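Alkane monooxygenase (Geobacillus thermodenitrificans, PDB 3B9O) belongs to the luciferase-like monooxygenase family, which is built on a TIM barrel, and binds flavin mononucleotide. Local coordinates at residues 3-8 and 361-366; 244-249 and 256-261; 260-265 and 275-280; 365-368 and 374-377; 422-425 and 429-432. All blocks are in the same frame, centred on the assembly; numbering follows the deposited sequence.

Contact 1 of 5, residues 3-8 and 361-366; sequences KKIHIN and DEMQYL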
# COMPACT_ATOMS: atom_id res chain seq x y z
N LYS A 3 -8.67 19.49 -4.28
CA LYS A 3 -8.86 20.08 -2.90
C LYS A 3 -9.25 19.01 -1.90
O LYS A 3 -9.22 19.23 -0.67
CB LYS A 3 -9.95 21.17 -2.92
CG LYS A 3 -11.26 20.71 -3.59
CD LYS A 3 -12.37 21.74 -3.51
CE LYS A 3 -12.21 22.78 -4.62
NZ LYS A 3 -13.53 23.43 -4.95
N LYS A 4 -9.63 17.84 -2.41
CA LYS A 4 -10.18 16.81 -1.57
C LYS A 4 -9.11 15.74 -1.24
O LYS A 4 -8.36 15.27 -2.12
CB LYS A 4 -11.49 16.25 -2.14
CG LYS A 4 -12.46 17.41 -2.58
CD LYS A 4 -13.91 17.18 -2.26
CE LYS A 4 -14.72 18.48 -2.54
NZ LYS A 4 -16.17 18.39 -2.06
N ILE A 5 -9.05 15.41 0.04
CA ILE A 5 -8.05 14.49 0.62
C ILE A 5 -8.42 13.05 0.27
O ILE A 5 -9.55 12.62 0.55
CB ILE A 5 -7.97 14.66 2.14
CG1 ILE A 5 -7.63 16.14 2.50
CG2 ILE A 5 -6.96 13.66 2.78
CD1 ILE A 5 -7.71 16.45 4.00
N HIS A 6 -7.49 12.35 -0.38
CA HIS A 6 -7.67 10.91 -0.64
C HIS A 6 -7.45 10.09 0.65
O HIS A 6 -6.48 10.29 1.37
CB HIS A 6 -6.77 10.43 -1.80
CG HIS A 6 -7.01 11.13 -3.10
ND1 HIS A 6 -7.99 10.72 -4.00
CD2 HIS A 6 -6.37 12.17 -3.69
CE1 HIS A 6 -7.97 11.52 -5.06
NE2 HIS A 6 -7.00 12.40 -4.89
N ILE A 7 -8.35 9.17 0.97
CA ILE A 7 -8.16 8.36 2.15
C ILE A 7 -8.25 6.88 1.82
O ILE A 7 -9.26 6.42 1.26
CB ILE A 7 -9.13 8.76 3.29
CG1 ILE A 7 -8.79 10.19 3.80
CG2 ILE A 7 -9.02 7.79 4.48
CD1 ILE A 7 -9.86 10.83 4.59
N ASN A 8 -7.20 6.15 2.18
CA ASN A 8 -7.16 4.69 2.10
C ASN A 8 -7.21 4.04 3.49
O ASN A 8 -6.65 4.57 4.45
CB ASN A 8 -5.87 4.22 1.45
CG ASN A 8 -5.69 4.74 0.05
OD1 ASN A 8 -6.66 5.07 -0.64
ND2 ASN A 8 -4.44 4.79 -0.39
N ASP A 361 -8.41 19.32 11.38
CA ASP A 361 -7.37 20.38 11.41
C ASP A 361 -5.95 19.85 11.15
O ASP A 361 -5.20 20.40 10.32
CB ASP A 361 -7.40 21.18 12.74
CG ASP A 361 -8.63 22.07 12.87
OD1 ASP A 361 -9.28 22.36 11.85
OD2 ASP A 361 -8.98 22.48 14.01
N GLU A 362 -5.60 18.78 11.86
CA GLU A 362 -4.25 18.20 11.75
C GLU A 362 -4.04 17.53 10.41
O GLU A 362 -2.97 17.66 9.82
CB GLU A 362 -3.96 17.26 12.93
CG GLU A 362 -3.99 18.06 14.22
CD GLU A 362 -3.59 17.26 15.44
OE1 GLU A 362 -3.02 17.89 16.37
OE2 GLU A 362 -3.83 16.03 15.49
N MET A 363 -5.07 16.85 9.91
CA MET A 363 -5.01 16.30 8.55
C MET A 363 -4.83 17.39 7.52
O MET A 363 -3.98 17.29 6.64
CB MET A 363 -6.25 15.48 8.26
CG MET A 363 -6.35 14.20 9.17
SD MET A 363 -7.87 13.28 8.80
CE MET A 363 -7.59 12.76 7.12
N GLN A 364 -5.64 18.42 7.64
CA GLN A 364 -5.60 19.56 6.74
C GLN A 364 -4.22 20.25 6.78
O GLN A 364 -3.70 20.66 5.74
CB GLN A 364 -6.78 20.50 7.04
CG GLN A 364 -6.76 21.82 6.23
CD GLN A 364 -7.94 22.71 6.55
OE1 GLN A 364 -8.68 22.48 7.53
NE2 GLN A 364 -8.12 23.74 5.74
N TYR A 365 -3.60 20.33 7.97
CA TYR A 365 -2.30 20.99 8.13
C TYR A 365 -1.22 20.29 7.30
O TYR A 365 -0.46 20.91 6.58
CB TYR A 365 -1.90 21.01 9.60
CG TYR A 365 -0.84 22.06 9.90
CD1 TYR A 365 0.46 21.69 10.25
CD2 TYR A 365 -1.13 23.43 9.75
CE1 TYR A 365 1.42 22.68 10.53
CE2 TYR A 365 -0.15 24.43 10.05
CZ TYR A 365 1.11 24.02 10.43
OH TYR A 365 2.10 24.92 10.70
N LEU A 366 -1.18 18.97 7.41
CA LEU A 366 -0.23 18.15 6.64
C LEU A 366 -0.45 18.30 5.15
O LEU A 366 0.50 18.54 4.37
CB LEU A 366 -0.35 16.69 7.11
CG LEU A 366 0.59 15.94 8.07
CD1 LEU A 366 1.66 16.74 8.79
CD2 LEU A 366 -0.24 15.00 9.03
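Met363 reaches across from helix 356-370 and sets its terminal methyl against Ile7 of strand 6-12. Its CE lies 3.9 Å from Ile7 CD1. The two side chains cross at about a right angle, so they meet at their end methyls and do not lie alongside each other. The shape of Met363 explains this. CG sits beside the backbone N (chi1 -65°), the next bond runs extended, and a bend at chi3 (65°), about the CG-SD bond, turns CE toward the strand. In Ile7 the CG1 branch also lies beside its backbone N, and CD1 at its end makes the contact. Ile5, two residues earlier, adds a looser touch: its CG2 is 4.5 Å from Met363 CE. Ile5 and Ile7 both point toward the helix, while His6 between them takes no part. The backbones stay well apart, with Ile5 CA 8.3 Å from Gln364 CA. The long methionine therefore spans the gap. The contact is small, burying 131 Å² in all, and it is wholly apolar across the two segments. All three touching residues are buried.

Other parts of the fold complete the surroundings. Phe389 and Leu397 of helix 384-399 touch both Ile7 and Met363. Phe375 of strand 374-378 touches Ile5 and Met363. Strand 6-12 runs parallel to strand 374-378 in the barrel sheet. Contact 1 thus lies outside the seam between the first and last barrel strands, where helix 356-370 and helix 384-399 cover it.

Contact 2 of 5, residues 244-249 and 256-261; sequences VFLGGK and FFVDDI. With FMN (flavin mononucleotide), chain C.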
# COMPACT_ATOMS: atom_id res chain seq x y z
N VAL A 244 2.72 7.46 -3.84
CA VAL A 244 3.82 7.10 -2.97
C VAL A 244 3.35 7.09 -1.53
O VAL A 244 2.71 8.04 -1.10
CB VAL A 244 5.06 8.05 -3.16
CG1 VAL A 244 6.25 7.55 -2.37
CG2 VAL A 244 5.40 8.18 -4.64
N PHE A 245 3.60 5.99 -0.82
CA PHE A 245 3.28 5.88 0.61
C PHE A 245 4.59 6.21 1.37
O PHE A 245 5.51 5.41 1.43
CB PHE A 245 2.76 4.44 0.87
CG PHE A 245 2.32 4.14 2.31
CD1 PHE A 245 2.14 2.80 2.71
CD2 PHE A 245 2.11 5.16 3.28
CE1 PHE A 245 1.74 2.48 4.04
CE2 PHE A 245 1.69 4.84 4.62
CZ PHE A 245 1.52 3.50 4.99
N LEU A 246 4.64 7.41 1.93
CA LEU A 246 5.80 7.95 2.63
C LEU A 246 5.77 7.66 4.12
O LEU A 246 4.70 7.59 4.75
CB LEU A 246 5.77 9.45 2.50
CG LEU A 246 6.46 10.32 1.45
CD1 LEU A 246 7.10 9.56 0.36
CD2 LEU A 246 5.49 11.40 0.97
N GLY A 247 6.96 7.47 4.68
CA GLY A 247 7.15 7.48 6.12
C GLY A 247 7.33 8.91 6.59
O GLY A 247 7.76 9.77 5.83
N GLY A 248 6.98 9.18 7.86
CA GLY A 248 7.13 10.52 8.42
C GLY A 248 5.88 10.96 9.13
O GLY A 248 4.77 10.62 8.71
N LYS A 249 6.07 11.70 10.23
CA LYS A 249 4.96 12.06 11.14
C LYS A 249 4.78 13.55 11.36
O LYS A 249 3.95 13.95 12.18
CB LYS A 249 5.09 11.39 12.51
CG LYS A 249 6.47 11.47 13.13
CD LYS A 249 6.52 11.16 14.65
CE LYS A 249 5.58 10.07 15.13
NZ LYS A 249 6.26 9.27 16.21
N PHE A 256 9.97 17.38 3.02
CA PHE A 256 11.28 17.06 2.50
C PHE A 256 11.18 15.91 1.51
O PHE A 256 11.79 15.95 0.42
CB PHE A 256 12.29 16.70 3.60
CG PHE A 256 13.63 16.20 3.05
CD1 PHE A 256 14.62 17.13 2.67
CD2 PHE A 256 13.86 14.84 2.86
CE1 PHE A 256 15.85 16.69 2.12
CE2 PHE A 256 15.07 14.39 2.32
CZ PHE A 256 16.07 15.33 1.95
N PHE A 257 10.45 14.87 1.90
CA PHE A 257 10.37 13.67 1.06
C PHE A 257 9.51 13.90 -0.18
O PHE A 257 9.86 13.42 -1.26
CB PHE A 257 9.96 12.43 1.88
CG PHE A 257 11.04 11.97 2.83
CD1 PHE A 257 10.84 11.98 4.20
CD2 PHE A 257 12.29 11.58 2.33
CE1 PHE A 257 11.86 11.58 5.07
CE2 PHE A 257 13.30 11.17 3.18
CZ PHE A 257 13.08 11.18 4.56
N VAL A 258 8.42 14.66 -0.02
CA VAL A 258 7.53 15.02 -1.13
C VAL A 258 8.39 15.76 -2.17
O VAL A 258 8.41 15.41 -3.35
CB VAL A 258 6.34 15.91 -0.64
CG1 VAL A 258 5.61 16.58 -1.80
CG2 VAL A 258 5.33 15.08 0.17
N ASP A 259 9.12 16.76 -1.69
CA ASP A 259 9.94 17.64 -2.55
C ASP A 259 11.07 16.83 -3.21
O ASP A 259 11.34 16.98 -4.40
CB ASP A 259 10.50 18.82 -1.73
CG ASP A 259 9.43 19.88 -1.41
OD1 ASP A 259 8.32 19.81 -1.94
OD2 ASP A 259 9.70 20.81 -0.62
N ASP A 260 11.65 15.89 -2.45
CA ASP A 260 12.77 15.06 -2.93
C ASP A 260 12.35 14.18 -4.10
O ASP A 260 13.00 14.15 -5.16
CB ASP A 260 13.29 14.19 -1.79
CG ASP A 260 14.55 13.44 -2.17
OD1 ASP A 260 14.52 12.20 -2.07
OD2 ASP A 260 15.55 14.09 -2.57
N ILE A 261 11.23 13.49 -3.92
CA ILE A 261 10.69 12.66 -4.99
C ILE A 261 10.28 13.45 -6.20
O ILE A 261 10.55 13.03 -7.32
CB ILE A 261 9.55 11.73 -4.51
CG1 ILE A 261 10.12 10.65 -3.62
CG2 ILE A 261 8.86 11.02 -5.67
CD1 ILE A 261 9.06 10.07 -2.74
N1 FMN C . 7.47 -3.83 2.83
C2 FMN C . 6.78 -4.98 2.65
O2 FMN C . 7.43 -6.03 2.37
N3 FMN C . 5.41 -4.95 2.78
C4 FMN C . 4.74 -3.79 3.07
O4 FMN C . 3.50 -3.79 3.17
C4A FMN C . 5.45 -2.59 3.25
N5 FMN C . 4.85 -1.40 3.53
C5A FMN C . 5.60 -0.27 3.71
C6 FMN C . 5.02 0.97 4.02
C7 FMN C . 5.81 2.12 4.19
C7M FMN C . 5.19 3.47 4.52
C8 FMN C . 7.19 2.04 4.04
C8M FMN C . 8.05 3.27 4.22
C9 FMN C . 7.78 0.81 3.74
C9A FMN C . 7.01 -0.35 3.57
N10 FMN C . 7.59 -1.54 3.28
C10 FMN C . 6.85 -2.65 3.13
C1' FMN C . 9.06 -1.66 3.13
C2' FMN C . 9.42 -1.61 1.63
O2' FMN C . 8.25 -1.51 0.82
C3' FMN C . 10.26 -2.79 1.11
O3' FMN C . 9.75 -4.07 1.52
C4' FMN C . 11.78 -2.61 1.35
O4' FMN C . 12.35 -3.75 2.00
C5' FMN C . 12.16 -1.36 2.16
O5' FMN C . 12.37 -0.35 1.19
P FMN C . 13.42 0.85 1.38
O1P FMN C . 14.63 0.20 2.03
O2P FMN C . 13.63 1.33 -0.03
O3P FMN C . 12.77 1.83 2.33
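Asp260 OD1 is gripped by two arginines, Arg234 and Arg264, on the helix turn that also carries Ile261 into contact with Val244 and Leu246. The contact itself is apolar. Strand 243-246 and helix 251-265 belong to one beta-alpha-beta unit of the barrel. The short axes of 244-246 and 256-261 run roughly antiparallel (146°), 10.2 Å apart at closest approach.

Leu246 is central. Its CD1 lies 3.7 Å from Ile261 CD1, the two side chains sliding past each other in opposite directions. Its CD2 lies 3.8 Å from Val258 CG2, and here the side chains cross at about a right angle. Its CG is 4.1 Å from Phe257 CB. Val244 meets Ile261 tip to tip, CG1 to CD1 at 3.8 Å. Ile261 CD1 thus touches two strand residues at once. Its CG1 lies beside the backbone N (chi1 -71°) and the extended chain carries CD1 to the sheet.

Phe257 CD1 approaches Gly247 O at 4.1 Å. That oxygen is buried and has no polar partner in the model. The edge of the Phe256 ring meets one face of Phe257.

Phe245 alternates to the other side of the strand. The C7M methyl of flavin mononucleotide sits 3.4 Å above its ring plane, over the centre, a CH-pi arrangement.

The strand therefore serves two apolar surfaces, one facing the helix and one facing the flavin. Cohesion on both rests on shape and dispersion. The hydrogen bonds of flavin mononucleotide come from residues outside the two segments, such as Ser230, His138 and Tyr158.

Contact 3 of 5, residues 260-265 and 275-280; sequences DIRKRA and IKMFAG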
# COMPACT_ATOMS: atom_id res chain seq x y z
N ASP A 260 11.65 15.89 -2.45
CA ASP A 260 12.77 15.06 -2.93
C ASP A 260 12.35 14.18 -4.10
O ASP A 260 13.00 14.15 -5.16
CB ASP A 260 13.29 14.19 -1.79
CG ASP A 260 14.55 13.44 -2.17
OD1 ASP A 260 14.52 12.20 -2.07
OD2 ASP A 260 15.55 14.09 -2.57
N ILE A 261 11.23 13.49 -3.92
CA ILE A 261 10.69 12.66 -4.99
C ILE A 261 10.28 13.45 -6.20
O ILE A 261 10.55 13.03 -7.32
CB ILE A 261 9.55 11.73 -4.51
CG1 ILE A 261 10.12 10.65 -3.62
CG2 ILE A 261 8.86 11.02 -5.67
CD1 ILE A 261 9.06 10.07 -2.74
N ARG A 262 9.61 14.58 -6.01
CA ARG A 262 9.24 15.41 -7.16
C ARG A 262 10.47 15.91 -7.95
O ARG A 262 10.45 15.91 -9.18
CB ARG A 262 8.36 16.58 -6.74
CG ARG A 262 7.19 16.16 -5.92
CD ARG A 262 6.49 17.39 -5.31
NE ARG A 262 5.22 17.47 -5.99
CZ ARG A 262 4.91 18.30 -6.97
NH1 ARG A 262 5.75 19.23 -7.40
NH2 ARG A 262 3.71 18.19 -7.52
N LYS A 263 11.55 16.22 -7.26
CA LYS A 263 12.78 16.62 -7.95
C LYS A 263 13.36 15.46 -8.73
O LYS A 263 13.77 15.63 -9.88
CB LYS A 263 13.85 17.08 -6.96
CG LYS A 263 13.48 18.31 -6.35
N ARG A 264 13.39 14.29 -8.10
CA ARG A 264 13.93 13.09 -8.75
C ARG A 264 13.16 12.69 -10.01
O ARG A 264 13.75 12.09 -10.92
CB ARG A 264 13.98 11.93 -7.78
CG ARG A 264 14.95 12.13 -6.61
CD ARG A 264 14.93 10.89 -5.80
NE ARG A 264 15.69 11.00 -4.58
CZ ARG A 264 16.91 10.50 -4.40
NH1 ARG A 264 17.54 9.86 -5.40
NH2 ARG A 264 17.51 10.68 -3.24
N ALA A 265 11.86 13.04 -10.06
CA ALA A 265 11.00 12.65 -11.19
C ALA A 265 11.35 13.38 -12.49
O ALA A 265 11.11 12.83 -13.57
CB ALA A 265 9.52 12.85 -10.85
N ILE A 275 2.29 12.48 -9.60
CA ILE A 275 2.59 11.60 -8.49
C ILE A 275 1.79 12.12 -7.29
O ILE A 275 1.95 13.28 -6.90
CB ILE A 275 4.13 11.61 -8.14
CG1 ILE A 275 5.01 11.41 -9.38
CG2 ILE A 275 4.42 10.55 -7.07
CD1 ILE A 275 6.51 11.75 -9.15
N LYS A 276 0.97 11.28 -6.68
CA LYS A 276 0.26 11.63 -5.43
C LYS A 276 1.04 11.14 -4.22
O LYS A 276 1.64 10.06 -4.25
CB LYS A 276 -1.13 11.00 -5.44
CG LYS A 276 -1.95 11.37 -6.65
CD LYS A 276 -2.58 12.76 -6.49
CE LYS A 276 -3.47 13.09 -7.70
NZ LYS A 276 -4.53 14.07 -7.40
N MET A 277 1.06 11.94 -3.16
CA MET A 277 1.86 11.64 -1.97
C MET A 277 0.90 11.31 -0.84
O MET A 277 -0.02 12.09 -0.58
CB MET A 277 2.70 12.87 -1.60
CG MET A 277 3.68 13.28 -2.72
SD MET A 277 5.00 12.09 -3.02
CE MET A 277 5.77 12.86 -4.44
N PHE A 278 1.11 10.15 -0.21
CA PHE A 278 0.28 9.61 0.87
C PHE A 278 1.11 9.48 2.17
O PHE A 278 2.23 9.01 2.13
CB PHE A 278 -0.29 8.23 0.48
CG PHE A 278 -1.41 8.31 -0.54
CD1 PHE A 278 -1.13 8.50 -1.90
CD2 PHE A 278 -2.75 8.22 -0.13
CE1 PHE A 278 -2.19 8.57 -2.87
CE2 PHE A 278 -3.81 8.32 -1.07
CZ PHE A 278 -3.52 8.50 -2.44
N ALA A 279 0.58 9.99 3.28
CA ALA A 279 1.18 9.81 4.59
C ALA A 279 0.39 8.78 5.37
O ALA A 279 -0.78 8.54 5.07
CB ALA A 279 1.20 11.15 5.34
N GLY A 280 1.02 8.13 6.35
CA GLY A 280 0.27 7.30 7.30
C GLY A 280 -0.30 8.22 8.37
O GLY A 280 0.23 9.31 8.64
O HOH W 1 3.60 15.55 -5.80
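Met277 and Ile261 meet in the second half of a beta-alpha-beta unit, where helix 251-265 packs on strand 276-285 of the TIM barrel. Met277 CE is the touching atom. It lies 3.8 Å from Ile261 CG2 and 3.9 Å from Arg262 CG, so the methyl rests on two neighbouring helix residues. Met277 and Ile261 slide past each other in opposite directions, whereas the Arg262 stem crosses Met277 at a slant. A bend at chi2 (-67°) of Met277 folds its chain to bring CE there. One helix turn on, Ala265 CB meets Ile275 CD1 at 3.6 Å. Ile275 CD1 also comes near Ile261 CG2, at 4.3 Å.

Farther out, the charged end of Arg262 is held by Asp273, which forms a salt bridge with NH2. Water 1 lies in the guanidinium plane of Arg262, at its edge, and its oxygen lies 3.0 Å from Ile275 O. Its separation from the arginine NE is unusually short, so that link is doubtful. The strand has its own support: Met277 N is hydrogen-bonded to Asp373 OD1.

On the helix, Arg264 has a second partner in Glu235. Its salt bridge to Asp260 is nearly straight: NE to OD1 is 3.0 Å with an N-H...O angle of 170°. The oxygen lies in the guanidinium plane, but the nitrogen meets OD1 from 43° above the carboxylate plane.

Contact 4 of 5, residues 365-368 and 374-377; sequences YLVE and GFNL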
# COMPACT_ATOMS: atom_id res chain seq x y z
N TYR A 365 -3.60 20.33 7.97
CA TYR A 365 -2.30 20.99 8.13
C TYR A 365 -1.22 20.29 7.30
O TYR A 365 -0.46 20.91 6.58
CB TYR A 365 -1.90 21.01 9.60
CG TYR A 365 -0.84 22.06 9.90
CD1 TYR A 365 0.46 21.69 10.25
CD2 TYR A 365 -1.13 23.43 9.75
CE1 TYR A 365 1.42 22.68 10.53
CE2 TYR A 365 -0.15 24.43 10.05
CZ TYR A 365 1.11 24.02 10.43
OH TYR A 365 2.10 24.92 10.70
N LEU A 366 -1.18 18.97 7.41
CA LEU A 366 -0.23 18.15 6.64
C LEU A 366 -0.45 18.30 5.15
O LEU A 366 0.50 18.54 4.37
CB LEU A 366 -0.35 16.69 7.11
CG LEU A 366 0.59 15.94 8.07
CD1 LEU A 366 1.66 16.74 8.79
CD2 LEU A 366 -0.24 15.00 9.03
N VAL A 367 -1.70 18.21 4.72
CA VAL A 367 -2.04 18.43 3.31
C VAL A 367 -1.54 19.77 2.80
O VAL A 367 -0.81 19.83 1.79
CB VAL A 367 -3.56 18.27 3.05
CG1 VAL A 367 -3.91 18.72 1.59
CG2 VAL A 367 -3.94 16.82 3.28
N GLU A 368 -1.92 20.85 3.50
CA GLU A 368 -1.63 22.21 3.05
C GLU A 368 -0.17 22.63 3.23
O GLU A 368 0.38 23.35 2.40
CB GLU A 368 -2.57 23.20 3.75
CG GLU A 368 -3.97 23.10 3.16
CD GLU A 368 -4.99 24.01 3.82
OE1 GLU A 368 -4.66 24.72 4.80
OE2 GLU A 368 -6.15 23.99 3.34
N GLY A 374 -2.99 12.61 0.35
CA GLY A 374 -3.90 11.66 0.99
C GLY A 374 -3.23 10.95 2.15
O GLY A 374 -2.06 11.18 2.45
N PHE A 375 -3.98 10.07 2.78
CA PHE A 375 -3.53 9.32 3.93
C PHE A 375 -3.86 7.84 3.81
O PHE A 375 -4.94 7.46 3.30
CB PHE A 375 -4.18 9.86 5.24
CG PHE A 375 -3.79 11.28 5.56
CD1 PHE A 375 -4.52 12.34 5.02
CD2 PHE A 375 -2.69 11.55 6.36
CE1 PHE A 375 -4.19 13.66 5.31
CE2 PHE A 375 -2.36 12.88 6.68
CZ PHE A 375 -3.11 13.93 6.13
N ASN A 376 -2.98 7.01 4.34
CA ASN A 376 -3.35 5.63 4.66
C ASN A 376 -3.72 5.60 6.13
O ASN A 376 -2.86 5.91 6.99
CB ASN A 376 -2.21 4.65 4.43
CG ASN A 376 -2.07 4.23 3.00
OD1 ASN A 376 -2.88 4.56 2.13
ND2 ASN A 376 -1.01 3.46 2.73
N LEU A 377 -4.98 5.30 6.42
CA LEU A 377 -5.45 5.23 7.79
C LEU A 377 -5.08 3.88 8.48
O LEU A 377 -5.58 2.80 8.12
CB LEU A 377 -6.95 5.55 7.88
CG LEU A 377 -7.65 5.50 9.26
CD1 LEU A 377 -7.04 6.48 10.26
CD2 LEU A 377 -9.13 5.78 9.09
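Val367 and Gly374 mark the closest backbone approach of helix 356-370 to strand 374-378, with their CA atoms 7.4 Å apart. A short loop joins them, the helix packing outside the TIM barrel. Gly374 is almost fully extended as the strand begins, and the next residue, Phe375, carries the contact. The bond from its CA to CB does not point at the helix. The ring gets there because CG sits beside the backbone N (chi1 -63°), which brings the end of the side chain nearer.

Leu366 and Val367 receive the far end of this ring. Leu366 CD2 comes to the ring edge, near its plane, 3.8 Å from Phe375 CE2. The side chains cross at about a right angle. Leu366 CB adds a touch on Phe375 CZ at 4.0 Å. Val367 CG2 approaches at a slant, 3.8 Å from Phe375 CE1 and 4.1 Å from CZ. The rim of the ring is held by consecutive helix residues. Leu366 has a nearly eclipsed chi2 (9°), so the exact placing of its methyls deserves some caution.

Around the site, Phe375 also touches Ala279 and Ile281 of strand 276-285. Helix 251-265 reaches Leu366 through Val251.

The close contacts behind the 132 Å² buried here are all between apolar side chains. With no polar bond across the two segments, the fit of the ring rim against the aliphatic groups supplies the attraction.

Contact 5 of 5, residues 422-425 and 429-432; sequences YRLP and IAAR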
# COMPACT_ATOMS: atom_id res chain seq x y z
N TYR A 422 -8.00 7.15 -17.57
CA TYR A 422 -8.10 5.77 -17.14
C TYR A 422 -6.82 4.99 -17.42
O TYR A 422 -6.52 4.04 -16.73
CB TYR A 422 -9.31 5.06 -17.75
CG TYR A 422 -9.54 5.35 -19.21
CD1 TYR A 422 -8.91 4.59 -20.19
CD2 TYR A 422 -10.40 6.38 -19.61
CE1 TYR A 422 -9.11 4.85 -21.54
CE2 TYR A 422 -10.64 6.64 -20.95
CZ TYR A 422 -9.98 5.87 -21.91
OH TYR A 422 -10.19 6.12 -23.25
N ARG A 423 -6.10 5.40 -18.46
CA ARG A 423 -4.77 4.82 -18.70
C ARG A 423 -3.64 5.78 -18.30
O ARG A 423 -3.89 6.98 -18.08
CB ARG A 423 -4.65 4.28 -20.12
CG ARG A 423 -5.32 2.88 -20.22
CD ARG A 423 -6.14 2.62 -21.50
NE ARG A 423 -6.99 1.42 -21.36
CZ ARG A 423 -7.39 0.65 -22.37
NH1 ARG A 423 -7.00 0.90 -23.63
NH2 ARG A 423 -8.15 -0.41 -22.13
N LEU A 424 -2.45 5.22 -18.08
CA LEU A 424 -1.25 5.96 -17.70
C LEU A 424 -0.99 7.17 -18.62
O LEU A 424 -1.17 7.05 -19.85
CB LEU A 424 -0.06 5.01 -17.81
CG LEU A 424 0.72 4.44 -16.61
CD1 LEU A 424 0.21 4.79 -15.22
CD2 LEU A 424 1.06 2.96 -16.74
N PRO A 425 -0.57 8.32 -18.04
CA PRO A 425 -0.45 9.51 -18.90
C PRO A 425 0.74 9.39 -19.83
O PRO A 425 1.58 8.49 -19.64
CB PRO A 425 -0.26 10.65 -17.91
CG PRO A 425 0.39 10.00 -16.71
CD PRO A 425 -0.25 8.61 -16.64
N ILE A 429 6.70 6.41 -17.97
CA ILE A 429 7.60 5.57 -18.81
C ILE A 429 6.95 4.34 -19.52
O ILE A 429 7.38 3.93 -20.61
CB ILE A 429 8.91 5.16 -18.02
CG1 ILE A 429 8.57 4.36 -16.76
CG2 ILE A 429 9.71 6.40 -17.61
CD1 ILE A 429 9.76 3.69 -16.15
N ALA A 430 5.93 3.77 -18.91
CA ALA A 430 5.15 2.69 -19.51
C ALA A 430 4.49 3.07 -20.83
O ALA A 430 4.23 2.20 -21.67
CB ALA A 430 4.10 2.20 -18.56
N ALA A 431 4.20 4.37 -21.02
CA ALA A 431 3.55 4.86 -22.23
C ALA A 431 4.38 4.61 -23.49
O ALA A 431 3.82 4.56 -24.61
CB ALA A 431 3.20 6.33 -22.10
N ARG A 432 5.68 4.45 -23.29
CA ARG A 432 6.66 4.07 -24.36
C ARG A 432 6.28 2.80 -25.10
O ARG A 432 6.64 2.65 -26.28
CB ARG A 432 8.07 3.86 -23.78
CG ARG A 432 8.81 5.15 -23.49
CD ARG A 432 9.62 5.05 -22.22
NE ARG A 432 9.88 6.38 -21.66
CZ ARG A 432 11.08 6.94 -21.58
NH1 ARG A 432 12.15 6.28 -22.03
NH2 ARG A 432 11.23 8.16 -21.05
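Ala430 and Ala431 face Leu424 and Pro425 from 429-432, part of a 3-10 stretch. Both pieces of chain follow helix 412-417, in the C-terminal part of the chain.

Ile429 comes first. Its CB is directed away from 422-425, and the side chain touches Tyr169 of helix 154-174 and His240 of helix 231-240. Ala430 comes next and points toward the other segment. Its CB lies 3.6 Å from Leu424 CD2, the one close pair of apolar side chains here. Leu424 is buried and also touches Glu173 and Arg413. Tyr169 touches Ala430 as well. The backbone N of Ala430 is hydrogen-bonded to His428 ND1.

Ala431 also points toward 422-425, but it meets backbone: its CB is 3.7 Å from Pro425 O. This is simple van der Waals contact. Leu424 and Ala431 make the nearest CA pair, at 6.7 Å. The neighbouring carbonyl, Leu424 O, is hydrogen-bonded to Arg434 NH2, which ties the first segment to the chain just beyond the second.

Arg432 is the last residue of 429-432; the 3-10 stretch runs on beyond it. Its backbone N donates to Ile429 O at 3.2 Å, three residues back, closing a 3-10 turn.

How the contacts relate
Contacts 1 to 4 share the parallel sheet of the TIM barrel. Contacts 2 and 3 have centres 6 Å apart and use helix 251-265, packed on neighbouring strands 243-246 and 276-285. Contacts 1 and 4, 4 Å apart, use helix 356-370 on neighbouring strands 6-12 and 374-378. Strand 276-285 also pairs with 374-378, which joins the two groups. Along the chain, contacts 2 and 3 are nested inside the loop closed by contact 1. Contact 4 begins where contact 1 ends. Contact 5 comes last and stands apart, 18 to 27 Å from the others between centres. The N-terminal strand thus closes the barrel against its last strand, and contact 2 reaches the flavin.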